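Local coordinates for protein glucoamylase (Thermoanaerobacterium thermosaccharolyticum, PDB 1LF6) that hydrolyses terminal alpha-1,4-linked glucose units one after another from the non-reducing ends of glucan chains, probably releasing beta-D-glucose, at residues 75-80 with 151-156; 441-446 with 486-491; 565-570 with 625-630. All blocks are in the same frame, centred on the assembly; numbering follows the deposited sequence.

Contact 1: 75-80 with 151-156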
# COMPACT_ATOMS: atom_id res chain seq x y z
N ILE A 75 9.44 -11.92 11.34
CA ILE A 75 10.78 -12.43 11.63
C ILE A 75 11.26 -11.47 12.71
O ILE A 75 11.63 -10.33 12.42
CB ILE A 75 11.73 -12.33 10.42
CG1 ILE A 75 11.17 -13.12 9.24
CG2 ILE A 75 13.09 -12.90 10.80
CD1 ILE A 75 12.01 -13.01 7.97
N LYS A 76 11.22 -11.92 13.96
CA LYS A 76 11.62 -11.08 15.08
C LYS A 76 12.58 -11.74 16.05
O LYS A 76 12.78 -12.96 16.03
CB LYS A 76 10.37 -10.63 15.84
CG LYS A 76 9.64 -11.78 16.53
CD LYS A 76 8.35 -11.32 17.18
CE LYS A 76 7.61 -12.50 17.79
NZ LYS A 76 6.34 -12.08 18.44
N PHE A 77 13.18 -10.92 16.91
CA PHE A 77 14.12 -11.40 17.91
C PHE A 77 13.47 -11.43 19.28
O PHE A 77 12.66 -10.57 19.62
CB PHE A 77 15.36 -10.50 17.97
CG PHE A 77 16.36 -10.78 16.89
CD1 PHE A 77 17.03 -12.00 16.84
CD2 PHE A 77 16.62 -9.83 15.91
CE1 PHE A 77 17.95 -12.26 15.84
CE2 PHE A 77 17.54 -10.09 14.90
CZ PHE A 77 18.21 -11.31 14.87
N ILE A 78 13.85 -12.43 20.07
CA ILE A 78 13.36 -12.57 21.43
C ILE A 78 14.60 -12.71 22.31
O ILE A 78 15.48 -13.51 22.02
CB ILE A 78 12.48 -13.84 21.62
CG1 ILE A 78 11.35 -13.84 20.59
CG2 ILE A 78 11.91 -13.86 23.03
CD1 ILE A 78 10.44 -12.63 20.67
N VAL A 79 14.66 -11.91 23.37
CA VAL A 79 15.82 -11.95 24.26
C VAL A 79 15.41 -12.27 25.69
O VAL A 79 14.33 -11.90 26.14
CB VAL A 79 16.59 -10.61 24.24
CG1 VAL A 79 15.63 -9.46 24.45
CG2 VAL A 79 17.65 -10.60 25.33
N THR A 80 16.30 -12.97 26.40
CA THR A 80 16.05 -13.34 27.78
C THR A 80 17.37 -13.44 28.53
O THR A 80 18.44 -13.42 27.92
CB THR A 80 15.33 -14.70 27.87
OG1 THR A 80 14.97 -14.95 29.24
CG2 THR A 80 16.23 -15.82 27.38
N LEU A 151 19.80 -14.79 22.90
CA LEU A 151 19.09 -14.19 21.78
C LEU A 151 18.48 -15.26 20.89
O LEU A 151 19.18 -16.16 20.43
CB LEU A 151 20.03 -13.31 20.96
CG LEU A 151 19.42 -12.57 19.78
CD1 LEU A 151 18.44 -11.51 20.27
CD2 LEU A 151 20.53 -11.92 18.97
N TYR A 152 17.18 -15.15 20.65
CA TYR A 152 16.49 -16.12 19.81
C TYR A 152 15.77 -15.44 18.65
O TYR A 152 15.25 -14.33 18.79
CB TYR A 152 15.49 -16.93 20.64
CG TYR A 152 16.07 -17.52 21.90
CD1 TYR A 152 16.15 -16.77 23.08
CD2 TYR A 152 16.57 -18.83 21.92
CE1 TYR A 152 16.70 -17.31 24.24
CE2 TYR A 152 17.13 -19.37 23.08
CZ TYR A 152 17.20 -18.60 24.23
OH TYR A 152 17.76 -19.12 25.38
N LEU A 153 15.74 -16.13 17.51
CA LEU A 153 15.09 -15.63 16.31
C LEU A 153 13.84 -16.46 16.05
O LEU A 153 13.91 -17.70 16.02
CB LEU A 153 16.05 -15.73 15.12
CG LEU A 153 15.56 -15.19 13.77
CD1 LEU A 153 15.34 -13.69 13.89
CD2 LEU A 153 16.59 -15.48 12.69
N ALA A 154 12.71 -15.80 15.86
CA ALA A 154 11.44 -16.49 15.60
C ALA A 154 10.92 -16.13 14.22
O ALA A 154 10.52 -14.99 13.97
CB ALA A 154 10.42 -16.13 16.67
N TYR A 155 10.94 -17.10 13.32
CA TYR A 155 10.48 -16.93 11.95
C TYR A 155 9.09 -17.55 11.80
O TYR A 155 8.92 -18.74 12.06
CB TYR A 155 11.46 -17.60 10.99
CG TYR A 155 10.95 -17.78 9.58
CD1 TYR A 155 10.47 -16.69 8.85
CD2 TYR A 155 10.96 -19.03 8.97
CE1 TYR A 155 10.02 -16.85 7.54
CE2 TYR A 155 10.51 -19.20 7.66
CZ TYR A 155 10.04 -18.11 6.96
OH TYR A 155 9.59 -18.27 5.67
N ASP A 156 8.11 -16.76 11.37
CA ASP A 156 6.76 -17.27 11.19
C ASP A 156 6.34 -17.30 9.73
O ASP A 156 5.92 -16.30 9.16
CB ASP A 156 5.76 -16.41 11.97
CG ASP A 156 4.36 -16.98 11.93
OD1 ASP A 156 3.46 -16.37 12.53
OD2 ASP A 156 4.15 -18.04 11.29

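Contact 2: 441-446 with 486-491. With SO4 (sulfate ion), chain C.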
# COMPACT_ATOMS: atom_id res chain seq x y z
N GLY A 441 -24.44 3.71 -5.36
CA GLY A 441 -24.62 4.16 -6.72
C GLY A 441 -25.52 5.38 -6.86
O GLY A 441 -26.14 5.82 -5.89
N GLY A 442 -25.58 5.92 -8.07
CA GLY A 442 -26.39 7.08 -8.33
C GLY A 442 -25.60 8.13 -9.09
O GLY A 442 -24.65 7.80 -9.79
N TYR A 443 -26.00 9.39 -8.94
CA TYR A 443 -25.31 10.48 -9.61
C TYR A 443 -24.34 11.12 -8.63
O TYR A 443 -24.74 11.70 -7.62
CB TYR A 443 -26.34 11.50 -10.12
CG TYR A 443 -27.33 10.86 -11.06
CD1 TYR A 443 -28.60 10.48 -10.61
CD2 TYR A 443 -26.98 10.57 -12.38
CE1 TYR A 443 -29.49 9.81 -11.46
CE2 TYR A 443 -27.86 9.91 -13.23
CZ TYR A 443 -29.11 9.53 -12.77
OH TYR A 443 -29.96 8.85 -13.60
N SER A 444 -23.06 10.98 -8.94
CA SER A 444 -21.97 11.50 -8.11
C SER A 444 -21.19 12.59 -8.82
O SER A 444 -20.76 12.40 -9.96
CB SER A 444 -21.01 10.35 -7.77
OG SER A 444 -19.75 10.84 -7.37
N PRO A 445 -20.99 13.74 -8.17
CA PRO A 445 -20.23 14.79 -8.86
C PRO A 445 -18.81 14.33 -9.24
O PRO A 445 -18.35 14.62 -10.34
CB PRO A 445 -20.24 15.96 -7.87
CG PRO A 445 -20.60 15.34 -6.55
CD PRO A 445 -21.57 14.25 -6.91
N ALA A 446 -18.15 13.59 -8.35
CA ALA A 446 -16.80 13.10 -8.64
C ALA A 446 -16.83 12.15 -9.82
O ALA A 446 -16.02 12.28 -10.74
CB ALA A 446 -16.21 12.40 -7.42
N ASP A 486 -24.99 19.84 -12.27
CA ASP A 486 -25.66 20.68 -11.28
C ASP A 486 -27.09 20.25 -11.02
O ASP A 486 -27.50 20.11 -9.87
CB ASP A 486 -25.63 22.15 -11.73
CG ASP A 486 -24.25 22.75 -11.64
OD1 ASP A 486 -24.10 23.95 -11.96
OD2 ASP A 486 -23.31 22.02 -11.25
N ASN A 487 -27.85 20.03 -12.08
CA ASN A 487 -29.24 19.64 -11.89
C ASN A 487 -29.41 18.28 -11.24
O ASN A 487 -30.43 18.01 -10.62
CB ASN A 487 -30.00 19.70 -13.21
CG ASN A 487 -30.56 21.10 -13.50
OD1 ASN A 487 -29.95 22.11 -13.13
ND2 ASN A 487 -31.70 21.15 -14.16
N LEU A 488 -28.40 17.42 -11.35
CA LEU A 488 -28.50 16.10 -10.75
C LEU A 488 -27.86 15.95 -9.37
O LEU A 488 -28.28 15.10 -8.59
CB LEU A 488 -27.89 15.05 -11.68
CG LEU A 488 -28.65 14.76 -12.98
CD1 LEU A 488 -27.83 13.85 -13.87
CD2 LEU A 488 -29.98 14.12 -12.65
N THR A 489 -26.88 16.79 -9.04
CA THR A 489 -26.18 16.62 -7.77
C THR A 489 -26.12 17.82 -6.82
O THR A 489 -25.73 17.68 -5.67
CB THR A 489 -24.73 16.15 -8.02
OG1 THR A 489 -23.99 17.21 -8.64
CG2 THR A 489 -24.71 14.94 -8.94
N TYR A 490 -26.51 18.99 -7.31
CA TYR A 490 -26.48 20.20 -6.49
C TYR A 490 -27.83 20.48 -5.82
O TYR A 490 -28.80 20.86 -6.48
CB TYR A 490 -26.06 21.39 -7.36
CG TYR A 490 -25.83 22.67 -6.60
CD1 TYR A 490 -26.72 23.74 -6.71
CD2 TYR A 490 -24.70 22.84 -5.80
CE1 TYR A 490 -26.49 24.94 -6.04
CE2 TYR A 490 -24.46 24.03 -5.12
CZ TYR A 490 -25.36 25.08 -5.25
OH TYR A 490 -25.12 26.27 -4.60
N THR A 491 -27.90 20.29 -4.51
CA THR A 491 -29.15 20.55 -3.80
C THR A 491 -29.24 22.02 -3.39
O THR A 491 -28.22 22.69 -3.19
CB THR A 491 -29.30 19.67 -2.53
OG1 THR A 491 -30.63 19.80 -2.01
CG2 THR A 491 -28.29 20.09 -1.46
S SO4 C . -33.24 8.03 -12.01
O1 SO4 C . -32.09 7.52 -11.23
O2 SO4 C . -34.21 6.94 -12.23
O3 SO4 C . -33.90 9.12 -11.26
O4 SO4 C . -32.77 8.54 -13.31

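Contact 3: 565-570 with 625-630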
# COMPACT_ATOMS: atom_id res chain seq x y z
N VAL A 565 -11.33 18.68 10.14
CA VAL A 565 -10.76 18.63 11.49
C VAL A 565 -9.33 19.15 11.45
O VAL A 565 -8.52 18.70 10.65
CB VAL A 565 -10.74 17.20 12.07
CG1 VAL A 565 -10.00 17.20 13.41
CG2 VAL A 565 -12.16 16.67 12.25
N ASP A 566 -9.03 20.12 12.31
CA ASP A 566 -7.68 20.67 12.41
C ASP A 566 -6.92 19.85 13.45
O ASP A 566 -7.08 20.07 14.66
CB ASP A 566 -7.71 22.13 12.87
CG ASP A 566 -7.99 23.10 11.73
OD1 ASP A 566 -7.19 23.11 10.77
OD2 ASP A 566 -8.99 23.84 11.81
N THR A 567 -6.11 18.91 13.00
CA THR A 567 -5.34 18.09 13.93
C THR A 567 -4.07 18.84 14.33
O THR A 567 -3.72 19.85 13.72
CB THR A 567 -4.88 16.77 13.29
OG1 THR A 567 -3.83 17.06 12.35
CG2 THR A 567 -6.02 16.09 12.56
N PRO A 568 -3.37 18.36 15.37
CA PRO A 568 -2.15 19.07 15.74
C PRO A 568 -1.03 18.92 14.70
O PRO A 568 0.06 19.43 14.88
CB PRO A 568 -1.79 18.47 17.11
CG PRO A 568 -2.42 17.13 17.08
CD PRO A 568 -3.74 17.37 16.39
N LYS A 569 -1.34 18.23 13.60
CA LYS A 569 -0.38 18.02 12.51
C LYS A 569 -0.83 18.84 11.30
O LYS A 569 -0.11 18.96 10.30
CB LYS A 569 -0.33 16.55 12.08
CG LYS A 569 0.09 15.57 13.16
CD LYS A 569 1.59 15.49 13.30
CE LYS A 569 1.98 14.28 14.14
NZ LYS A 569 3.44 14.00 14.07
N GLY A 570 -2.04 19.39 11.39
CA GLY A 570 -2.59 20.16 10.29
C GLY A 570 -4.02 19.74 10.00
O GLY A 570 -4.58 18.89 10.68
N GLU A 625 3.30 16.09 5.04
CA GLU A 625 4.63 15.68 5.50
C GLU A 625 4.61 15.26 6.96
O GLU A 625 5.23 14.27 7.34
CB GLU A 625 5.64 16.83 5.29
CG GLU A 625 5.94 17.06 3.81
CD GLU A 625 6.75 18.31 3.55
OE1 GLU A 625 7.00 18.60 2.36
OE2 GLU A 625 7.13 19.01 4.51
N LYS A 626 3.87 16.00 7.78
CA LYS A 626 3.77 15.70 9.20
C LYS A 626 2.90 14.46 9.44
O LYS A 626 3.07 13.76 10.43
CB LYS A 626 3.21 16.90 9.96
CG LYS A 626 4.03 18.18 9.77
CD LYS A 626 3.38 19.37 10.46
CE LYS A 626 4.02 20.69 10.03
NZ LYS A 626 5.49 20.69 10.28
N PHE A 627 1.97 14.19 8.52
CA PHE A 627 1.11 13.02 8.65
C PHE A 627 1.90 11.74 8.41
O PHE A 627 1.54 10.67 8.91
CB PHE A 627 -0.07 13.10 7.67
CG PHE A 627 -1.19 14.00 8.13
CD1 PHE A 627 -1.86 14.81 7.23
CD2 PHE A 627 -1.56 14.03 9.48
CE1 PHE A 627 -2.90 15.65 7.66
CE2 PHE A 627 -2.60 14.86 9.92
CZ PHE A 627 -3.27 15.68 9.00
N ALA A 628 2.97 11.84 7.63
CA ALA A 628 3.80 10.69 7.34
C ALA A 628 4.49 10.26 8.63
O ALA A 628 4.74 11.09 9.51
CB ALA A 628 4.84 11.04 6.26
N ASN A 629 4.79 8.97 8.76
CA ASN A 629 5.46 8.49 9.96
C ASN A 629 6.98 8.66 9.86
O ASN A 629 7.49 9.30 8.93
CB ASN A 629 5.12 7.02 10.25
CG ASN A 629 5.59 6.07 9.16
OD1 ASN A 629 6.51 6.35 8.41
ND2 ASN A 629 4.94 4.91 9.08
N GLU A 630 7.68 8.09 10.82
CA GLU A 630 9.13 8.16 10.89
C GLU A 630 9.80 7.59 9.64
O GLU A 630 10.86 8.06 9.24
CB GLU A 630 9.62 7.44 12.14
CG GLU A 630 11.11 7.52 12.37
CD GLU A 630 11.47 7.03 13.75
OE1 GLU A 630 11.68 7.88 14.65
OE2 GLU A 630 11.53 5.80 13.94

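Contact 1: 75-80 with 151-156
Phe77 stands between Leu151 and Leu153 on one face of an antiparallel strand pair, neighbours in the seven-stranded sheet of the N-terminal beta-sandwich domain. Strands 75-80 and 151-156 run at 150° to each other, with Lys76-Ala154 and Ile78-Tyr152 as hydrogen-bonded pairs. Each pair has two N-H...O bonds; the straightest goes from Ala154 N to Lys76 O, 2.8 Å, with 178° at the hydrogen.

Start at Phe77 CB, which lies 4.0 Å from Leu151 CD1. With CG anti to the carbonyl carbon (chi1 -80°), the ring rises off the sheet beside the two leucines. CD1 meets the same methyl, Leu151 CD1, at 3.7 Å and has the carbonyl of Tyr152 near its edge. Farther out, CE1 touches Leu153 CD1 at 3.6 Å, and at the tip CZ still lies 3.9 Å from it. Leu153 CD1 sits over the ring face, a CH-pi contact 3.8 Å from the Phe77 centroid. Were this ring cut back to an alanine, the Leu151 and Leu153 methyls would probably lose the surface they pack on, and a gap is likely to open toward Ile120 of strand 118-126, the neighbouring layer.

Ile75 continues the same face: its CG2 lies near Leu153 CD1, and its CG1 meets the edge of the Tyr155 ring. On the other face Ile78 and Tyr152 pack on Leu213 of helix 209-216, while Thr80 CG2 reaches the Tyr152 ring edge, 3.5 Å from CE1. Lys76 carries its charge off to a salt bridge with Asp88.

Four residues pair their backbone N-H and C=O groups across the strands, so the side chains between the sheets can pack through aliphatic and aromatic carbon.

Contact 2: 441-446 with 486-491
Tyr443 and Pro445 meet Leu488 and Thr489 within the (alpha/alpha) barrel of the family 15 domain, where the loop entering helix 445-464 packs on the last turn of helix 468-489, the next helix in the chain.

The contact between the segments is apolar, with no hydrogen bond across it. Leu488 crosses the Tyr443 ring, and Leu488 CD1 lies 3.7 Å from Tyr443 CD2; this methyl is off-centre in a CH-pi contact, 4.2 Å from the ring centroid. Beside it, Thr489 presents its methyl rather than its hydroxyl. Thr489 CG2, anti to the carbonyl carbon, reaches Pro445 CD at 3.8 Å and Tyr443 O at 3.5 Å.

The hydroxyls of Thr489 and Ser444 are used at the ends of their own helices. Thr489 OG1 is hydrogen-bonded back to the carbonyl of Ile485, one turn earlier. Ser444, at the N-cap of helix 445-464, points away from Leu488 and Thr489 and uses OG to cap the backbone N of Thr447. Its side chain is also about 4 Å from that of Glu435, probably the proton acceptor of catalysis, which would place this loop beside the active site.

Backbone bonds from Tyr443 to Ala506 and from Thr489 to Ile503 tie both segments to the chain that follows.

The bond to the ion lies at the far end of the tyrosine. A sulfate, probably from the crystallisation liquor, is held by Lys431, Ser509 and Tyr443, whose OH donates to sulfate O4 at 2.8 Å, in the plane of the ring.

Contact 3: 565-570 with 625-630
A type I turn from Thr567 to Gly570 brings Lys569 against the last turn of helix 618-627, its CA 5.8 Å from that of Lys626. The turn joins strands 564-567 and 570-573 into a beta hairpin, closed by backbone bonds in both directions between Thr567 and Gly570.

Phe627 reaches from the helix end into this turn. Its chi1 of -80° sets CG anti to the carbonyl carbon, and the ring extends to the hairpin, where Phe627 CE2 lies 3.6 Å from Lys569 CB. Thr567 OG1 comes to the ring edge, near its plane, 3.5 Å from Phe627 CE2. That hydroxyl donates to Gly570 O at 2.6 Å, in the carbonyl plane on a lone pair, so the oxygen takes two bonds from Thr567, one from OG1 and one from N. Pro600 and Thr603 of helix 600-612 also pack on the phenylalanine.

The two lysines cross through their aliphatic parts. Lys569 CD lies 4.0 Å from Lys626 CB, and Lys626 CD approaches Lys569 O at 3.5 Å. Just beyond the helix, Asn629 and Glu630 bond to Gln36 and to the backbone of Val97, joining this region to the N-terminal domain.

No hydrogen bond crosses between hairpin and helix end. The lysines lend their methylenes to the contact and part at their tips, Lys569 NZ and Lys626 NZ 8.0 Å apart, which probably limits repulsion between the charges.

Overall arrangement
The three contacts follow one another along the chain without touching, and no helix or strand is shared between any two of them. Contact 1 belongs to the N-terminal beta-sandwich domain, contacts 2 and 3 to the family 15 catalytic domain; contacts 1 and 2 lie on opposite sides of the chain's centre, their own centres 55 Å apart. Contact 3 lies between, its nearest atoms about 16 Å from contact 1 and about 19 Å from contact 2. Only contact 1 joins its segments by backbone hydrogen bonds; the other two rest on side-chain packing at helix ends. Contacts 1 and 2 are buried, whereas contact 3 is partly exposed and uses lysine methylenes around one buried phenylalanine.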